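Long-range contacts in beta-fructofuranosidase (Arthrobacter, PDB 3WPU), which belongs to the levansucrase/invertase family, whose members are enzymes built on a five-bladed beta-propeller: residues 243-249 with 260-266; 162-166 with 177-181. All coordinates share one frame; numbering follows the deposited sequence.

Interaction 1: 243-249 with 260-266; sequences NFRDPFT and FMVFEGN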
loop_
_atom_site.group_PDB
_atom_site.type_symbol
_atom_site.label_atom_id
_atom_site.label_comp_id
_atom_site.label_asym_id
_atom_site.label_seq_id
_atom_site.Cartn_x
_atom_site.Cartn_y
_atom_site.Cartn_z
ATOM N N ASN A 243 7.694 3.647 -13.787
ATOM C CA ASN A 243 6.842 3.042 -12.778
ATOM C C ASN A 243 5.382 3.211 -13.134
ATOM O O ASN A 243 4.974 4.286 -13.548
ATOM C CB ASN A 243 7.113 3.717 -11.433
ATOM C CG ASN A 243 8.572 3.624 -11.032
ATOM O OD1 ASN A 243 9.288 4.628 -10.920
ATOM N ND2 ASN A 243 9.005 2.427 -10.806
ATOM N N PHE A 244 4.605 2.155 -12.941
ATOM C CA PHE A 244 3.150 2.183 -13.250
ATOM C C PHE A 244 2.555 0.950 -12.614
ATOM O O PHE A 244 2.748 -0.157 -13.103
ATOM C CB PHE A 244 2.876 2.222 -14.759
ATOM C CG PHE A 244 1.423 2.447 -15.088
ATOM C CD1 PHE A 244 0.902 3.725 -15.151
ATOM C CD2 PHE A 244 0.593 1.368 -15.338
ATOM C CE1 PHE A 244 -0.453 3.910 -15.408
ATOM C CE2 PHE A 244 -0.743 1.553 -15.626
ATOM C CZ PHE A 244 -1.260 2.829 -15.661
ATOM N N ARG A 245 1.950 1.116 -11.453
ATOM C CA ARG A 245 1.481 -0.032 -10.674
ATOM C C ARG A 245 0.655 0.354 -9.468
ATOM O O ARG A 245 0.511 1.545 -9.161
ATOM C CB ARG A 245 2.709 -0.874 -10.205
ATOM C CG ARG A 245 3.731 -0.131 -9.371
ATOM C CD ARG A 245 4.839 -1.107 -8.954
ATOM N NE ARG A 245 5.929 -0.446 -8.263
ATOM C CZ ARG A 245 6.946 0.189 -8.829
ATOM N NH1 ARG A 245 7.088 0.243 -10.147
ATOM N NH2 ARG A 245 7.880 0.732 -8.061
ATOM N N ASP A 246 0.110 -0.674 -8.818
ATOM C CA ASP A 246 -0.469 -0.636 -7.468
ATOM C C ASP A 246 -1.852 0.073 -7.407
ATOM O O ASP A 246 -1.975 1.072 -6.698
ATOM C CB ASP A 246 0.444 0.067 -6.470
ATOM C CG ASP A 246 1.849 -0.553 -6.366
ATOM O OD1 ASP A 246 2.043 -1.687 -6.835
ATOM O OD2 ASP A 246 2.785 0.176 -5.886
ATOM N N PRO A 247 -2.870 -0.489 -8.072
ATOM C CA PRO A 247 -4.218 0.129 -8.053
ATOM C C PRO A 247 -4.937 -0.053 -6.701
ATOM O O PRO A 247 -5.031 -1.174 -6.174
ATOM C CB PRO A 247 -4.965 -0.654 -9.134
ATOM C CG PRO A 247 -4.306 -1.986 -9.136
ATOM C CD PRO A 247 -2.854 -1.657 -8.979
ATOM N N PHE A 248 -5.477 1.050 -6.177
ATOM C CA PHE A 248 -6.319 1.070 -4.983
ATOM C C PHE A 248 -7.619 1.807 -5.347
ATOM O O PHE A 248 -7.544 2.971 -5.708
ATOM C CB PHE A 248 -5.590 1.828 -3.854
ATOM C CG PHE A 248 -6.442 2.084 -2.624
ATOM C CD1 PHE A 248 -6.496 1.159 -1.603
ATOM C CD2 PHE A 248 -7.218 3.241 -2.509
ATOM C CE1 PHE A 248 -7.278 1.359 -0.470
ATOM C CE2 PHE A 248 -7.985 3.459 -1.370
ATOM C CZ PHE A 248 -8.044 2.521 -0.366
ATOM N N THR A 249 -8.761 1.129 -5.233
ATOM C CA THR A 249 -10.081 1.718 -5.610
ATOM C C THR A 249 -10.898 2.102 -4.395
ATOM O O THR A 249 -10.732 1.541 -3.304
ATOM C CB THR A 249 -10.926 0.785 -6.520
ATOM O OG1 THR A 249 -11.575 -0.249 -5.754
ATOM C CG2 THR A 249 -10.110 0.217 -7.677
ATOM N N PHE A 260 -13.281 5.594 -7.904
ATOM C CA PHE A 260 -11.982 6.114 -8.304
ATOM C C PHE A 260 -10.910 5.113 -7.965
ATOM O O PHE A 260 -11.165 4.143 -7.270
ATOM C CB PHE A 260 -11.671 7.438 -7.619
ATOM C CG PHE A 260 -12.566 8.553 -8.070
ATOM C CD1 PHE A 260 -12.228 9.300 -9.184
ATOM C CD2 PHE A 260 -13.723 8.836 -7.382
ATOM C CE1 PHE A 260 -13.063 10.323 -9.630
ATOM C CE2 PHE A 260 -14.558 9.860 -7.822
ATOM C CZ PHE A 260 -14.216 10.591 -8.931
ATOM N N MET A 261 -9.736 5.375 -8.513
ATOM C CA MET A 261 -8.543 4.560 -8.268
ATOM C C MET A 261 -7.344 5.479 -8.195
ATOM O O MET A 261 -7.203 6.383 -9.009
ATOM C CB MET A 261 -8.372 3.577 -9.430
ATOM C CG MET A 261 -7.078 2.728 -9.430
ATOM S SD MET A 261 -6.783 2.001 -11.051
ATOM C CE MET A 261 -8.190 0.911 -11.252
ATOM N N VAL A 262 -6.440 5.201 -7.257
ATOM C CA VAL A 262 -5.114 5.774 -7.290
ATOM C C VAL A 262 -4.102 4.678 -7.551
ATOM O O VAL A 262 -4.370 3.486 -7.352
ATOM C CB VAL A 262 -4.737 6.600 -6.022
ATOM C CG1 VAL A 262 -5.607 7.854 -5.932
ATOM C CG2 VAL A 262 -4.872 5.798 -4.756
ATOM N N PHE A 263 -2.974 5.109 -8.085
ATOM C CA PHE A 263 -1.907 4.198 -8.452
ATOM C C PHE A 263 -0.614 4.995 -8.560
ATOM O O PHE A 263 -0.626 6.215 -8.605
ATOM C CB PHE A 263 -2.224 3.512 -9.794
ATOM C CG PHE A 263 -2.566 4.475 -10.891
ATOM C CD1 PHE A 263 -1.577 5.000 -11.703
ATOM C CD2 PHE A 263 -3.864 4.878 -11.082
ATOM C CE1 PHE A 263 -1.865 5.920 -12.677
ATOM C CE2 PHE A 263 -4.163 5.810 -12.064
ATOM C CZ PHE A 263 -3.170 6.318 -12.865
ATOM N N GLU A 264 0.515 4.291 -8.507
ATOM C CA GLU A 264 1.805 4.892 -8.763
ATOM C C GLU A 264 2.090 5.064 -10.245
ATOM O O GLU A 264 1.923 4.132 -11.028
ATOM C CB GLU A 264 2.936 4.015 -8.166
ATOM C CG GLU A 264 4.308 4.588 -8.478
ATOM C CD GLU A 264 5.456 3.741 -7.957
ATOM O OE1 GLU A 264 5.203 2.630 -7.486
ATOM O OE2 GLU A 264 6.611 4.211 -8.057
ATOM N N GLY A 265 2.561 6.247 -10.614
ATOM C CA GLY A 265 3.121 6.509 -11.934
ATOM C C GLY A 265 4.418 7.290 -11.851
ATOM O O GLY A 265 4.991 7.467 -10.752
ATOM N N ASN A 266 4.908 7.738 -13.011
ATOM C CA ASN A 266 5.880 8.815 -13.063
ATOM C C ASN A 266 5.295 9.945 -13.888
ATOM O O ASN A 266 4.444 9.726 -14.746
ATOM C CB ASN A 266 7.192 8.399 -13.734
ATOM C CG ASN A 266 8.021 7.406 -12.914
ATOM O OD1 ASN A 266 8.669 6.546 -13.479
ATOM N ND2 ASN A 266 8.036 7.541 -11.636
HETATM O O HOH W 1 3.830 6.103 -15.344
#
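R245 and E264 pair through both backbone hydrogen bonds in an antiparallel beta hairpin, part of the five-bladed propeller expected for this family. R245 N donates to E264 O at 3.0 Å, and E264 N returns a bond to R245 O at 2.8 Å; F248 and V262 form a second such pair. Between the two pairs the register slips by one residue: D246 and P247 together stand opposite F263, a beta bulge, with D246 at a positive phi of 74°. R245, D246 and P247 make the Arg-Asp-Pro motif familiar in this clan. Packing is close here, with P247 CB against M261 SD at 3.7 Å. The rings of F244 and F263 add a further contact, CE1 to CE1 at 3.7 Å, their planes 55° apart. Against this close apolar packing, the end at N243 and N266 is more polar and bridged in part by a water, though still buried. N243 N reaches N266 OD1 at 3.1 Å from well above its carbonyl plane, and one water donates to N243 O while accepting from N266 N. Along the R245 side, E264 runs fully extended (chi1 177°) beside the arginine, whose NH2 also forms a salt bridge with E338. E264 OE1 sits over one face of the guanidinium, 3.3 Å from R245 NE, so charge alone joins them and no N-H points at the oxygen.

Interaction 2: 162-166 with 177-181; sequences QWSGS and LFFTD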
loop_
_atom_site.group_PDB
_atom_site.type_symbol
_atom_site.label_atom_id
_atom_site.label_comp_id
_atom_site.label_asym_id
_atom_site.label_seq_id
_atom_site.Cartn_x
_atom_site.Cartn_y
_atom_site.Cartn_z
ATOM N N GLN A 162 2.556 -11.076 -11.360
ATOM C CA GLN A 162 1.474 -10.334 -10.752
ATOM C C GLN A 162 2.078 -9.512 -9.630
ATOM O O GLN A 162 2.786 -10.030 -8.760
ATOM C CB GLN A 162 0.366 -11.234 -10.228
ATOM C CG GLN A 162 -0.264 -12.117 -11.288
ATOM C CD GLN A 162 -0.049 -13.593 -11.038
ATOM O OE1 GLN A 162 -0.046 -14.031 -9.903
ATOM N NE2 GLN A 162 0.071 -14.372 -12.107
ATOM N N TRP A 163 1.868 -8.209 -9.724
ATOM C CA TRP A 163 2.309 -7.248 -8.717
ATOM C C TRP A 163 1.077 -6.666 -7.973
ATOM O O TRP A 163 -0.051 -7.081 -8.260
ATOM C CB TRP A 163 3.203 -6.209 -9.402
ATOM C CG TRP A 163 4.636 -6.660 -9.671
ATOM C CD1 TRP A 163 5.197 -7.876 -9.404
ATOM C CD2 TRP A 163 5.649 -5.865 -10.272
ATOM N NE1 TRP A 163 6.531 -7.873 -9.787
ATOM C CE2 TRP A 163 6.833 -6.647 -10.322
ATOM C CE3 TRP A 163 5.693 -4.554 -10.735
ATOM C CZ2 TRP A 163 8.032 -6.149 -10.861
ATOM C CZ3 TRP A 163 6.903 -4.050 -11.260
ATOM C CH2 TRP A 163 8.052 -4.853 -11.308
ATOM N N SER A 164 1.286 -5.696 -7.066
ATOM C CA SER A 164 0.329 -5.309 -6.026
ATOM C C SER A 164 -0.919 -4.653 -6.579
ATOM O O SER A 164 -0.916 -4.108 -7.660
ATOM C CB SER A 164 0.964 -4.326 -5.016
ATOM O OG SER A 164 0.196 -4.241 -3.822
ATOM N N GLY A 165 -1.963 -4.715 -5.784
ATOM C CA GLY A 165 -3.193 -3.992 -6.065
ATOM C C GLY A 165 -4.051 -3.963 -4.821
ATOM O O GLY A 165 -3.605 -3.524 -3.748
ATOM N N SER A 166 -5.307 -4.383 -4.977
ATOM C CA SER A 166 -6.332 -4.319 -3.941
ATOM C C SER A 166 -7.449 -5.298 -4.332
ATOM O O SER A 166 -7.435 -5.853 -5.446
ATOM C CB SER A 166 -6.900 -2.900 -3.825
ATOM O OG SER A 166 -7.259 -2.425 -5.107
ATOM N N LEU A 177 -10.491 -8.530 -7.973
ATOM C CA LEU A 177 -9.085 -8.385 -7.691
ATOM C C LEU A 177 -8.432 -7.416 -8.702
ATOM O O LEU A 177 -8.317 -7.698 -9.891
ATOM C CB LEU A 177 -8.424 -9.751 -7.704
ATOM C CG LEU A 177 -6.914 -9.813 -7.454
ATOM C CD1 LEU A 177 -6.551 -9.166 -6.130
ATOM C CD2 LEU A 177 -6.443 -11.252 -7.513
ATOM N N PHE A 178 -8.102 -6.226 -8.225
ATOM C CA PHE A 178 -7.363 -5.241 -9.021
ATOM C C PHE A 178 -5.886 -5.481 -8.779
ATOM O O PHE A 178 -5.461 -5.506 -7.652
ATOM C CB PHE A 178 -7.751 -3.831 -8.630
ATOM C CG PHE A 178 -9.182 -3.500 -8.962
ATOM C CD1 PHE A 178 -9.537 -3.033 -10.212
ATOM C CD2 PHE A 178 -10.179 -3.762 -8.034
ATOM C CE1 PHE A 178 -10.863 -2.755 -10.531
ATOM C CE2 PHE A 178 -11.508 -3.489 -8.344
ATOM C CZ PHE A 178 -11.841 -2.997 -9.599
ATOM N N PHE A 179 -5.113 -5.633 -9.830
ATOM C CA PHE A 179 -3.695 -5.909 -9.664
ATOM C C PHE A 179 -2.866 -5.355 -10.807
ATOM O O PHE A 179 -3.378 -4.765 -11.737
ATOM C CB PHE A 179 -3.472 -7.412 -9.454
ATOM C CG PHE A 179 -3.718 -8.257 -10.686
ATOM C CD1 PHE A 179 -2.655 -8.807 -11.399
ATOM C CD2 PHE A 179 -5.021 -8.489 -11.139
ATOM C CE1 PHE A 179 -2.882 -9.587 -12.536
ATOM C CE2 PHE A 179 -5.247 -9.259 -12.272
ATOM C CZ PHE A 179 -4.176 -9.799 -12.962
ATOM N N THR A 180 -1.558 -5.506 -10.690
ATOM C CA THR A 180 -0.642 -5.063 -11.708
ATOM C C THR A 180 -0.135 -6.286 -12.441
ATOM O O THR A 180 0.538 -7.145 -11.857
ATOM C CB THR A 180 0.526 -4.249 -11.138
ATOM O OG1 THR A 180 0.059 -3.270 -10.188
ATOM C CG2 THR A 180 1.323 -3.561 -12.260
ATOM N N ASP A 181 -0.441 -6.356 -13.727
ATOM C CA ASP A 181 -0.152 -7.523 -14.541
ATOM C C ASP A 181 1.036 -7.136 -15.408
ATOM O O ASP A 181 0.938 -6.187 -16.169
ATOM C CB ASP A 181 -1.389 -7.884 -15.374
ATOM C CG ASP A 181 -1.339 -9.321 -15.936
ATOM O OD1 ASP A 181 -0.427 -10.115 -15.570
ATOM O OD2 ASP A 181 -2.215 -9.686 -16.751
#
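The pairing of W163 with T180 and of S166 with F178 is a buried antiparallel strand contact inside the hairpin formed by strands 159-169 and 174-184, and strand 197-210 continues the sheet beyond the second of these. At the W163 end the two backbone bonds are unequal. W163 N points almost straight at T180 O, 2.7 Å away and in the carbonyl plane, whereas T180 N approaches W163 O at 3.3 Å from far above that carbonyl's plane. At the S166 end the two bonds match in length, S166 N to F178 O and F178 N to S166 O both being 2.9 Å, but the one from F178 N is more bent.

Between these pairs lies a beta bulge, where S164 and G165 share the place opposite F179. The hairpin is part of the five-bladed beta-propeller expected for this family. G165, with no side chain, brings its CA to 3.2 Å from F178 O in a CA-H...O contact. The bulge also turns S164 O toward T180, whose OG1 lies anti to its own carbonyl carbon (chi1 -46°) and donates to S164 O at 2.8 Å, in the carbonyl plane. At the bulge, then, it is the T180 hydroxyl rather than a backbone N-H that bonds S164 O.

Apolar contact flanks the backbone. The CB atoms of W163 and T180 touch at 3.7 Å, while the indole leads off to bond through NE1 to H111 O. On the other face Q162 lays CG against F179 CE1 at 3.8 Å, with its amide turned 82° from the phenyl plane. Bent at chi2, the Q162 chain sends OE1 to I116 N and NE2 to T148 OG1, so both ends of this buried amide have partners beyond the hairpin.

Interactions 1 and 2 are two bulged hairpins from different sheets, with centres about 10 Å apart, and their bulges face each other. P247 O and S166 OG lie 2.8 Å apart and D246 N and T180 OG1 2.9 Å apart, both probable hydrogen bonds, while P247 CD packs on S164 O at 3.4 Å. T180 OG1 thus ties the two bulges together: it probably accepts from D246 N while donating within 162-166/177-181. Bound glycerol, probably from the crystallisation liquor, meets both contacts, through D246 OD1 in interaction 1 and S164 N in interaction 2, consistent with a pocket lined by the two bulges; the other carboxylate oxygen, D246 OD2, accepts a hydrogen bond from R339 N.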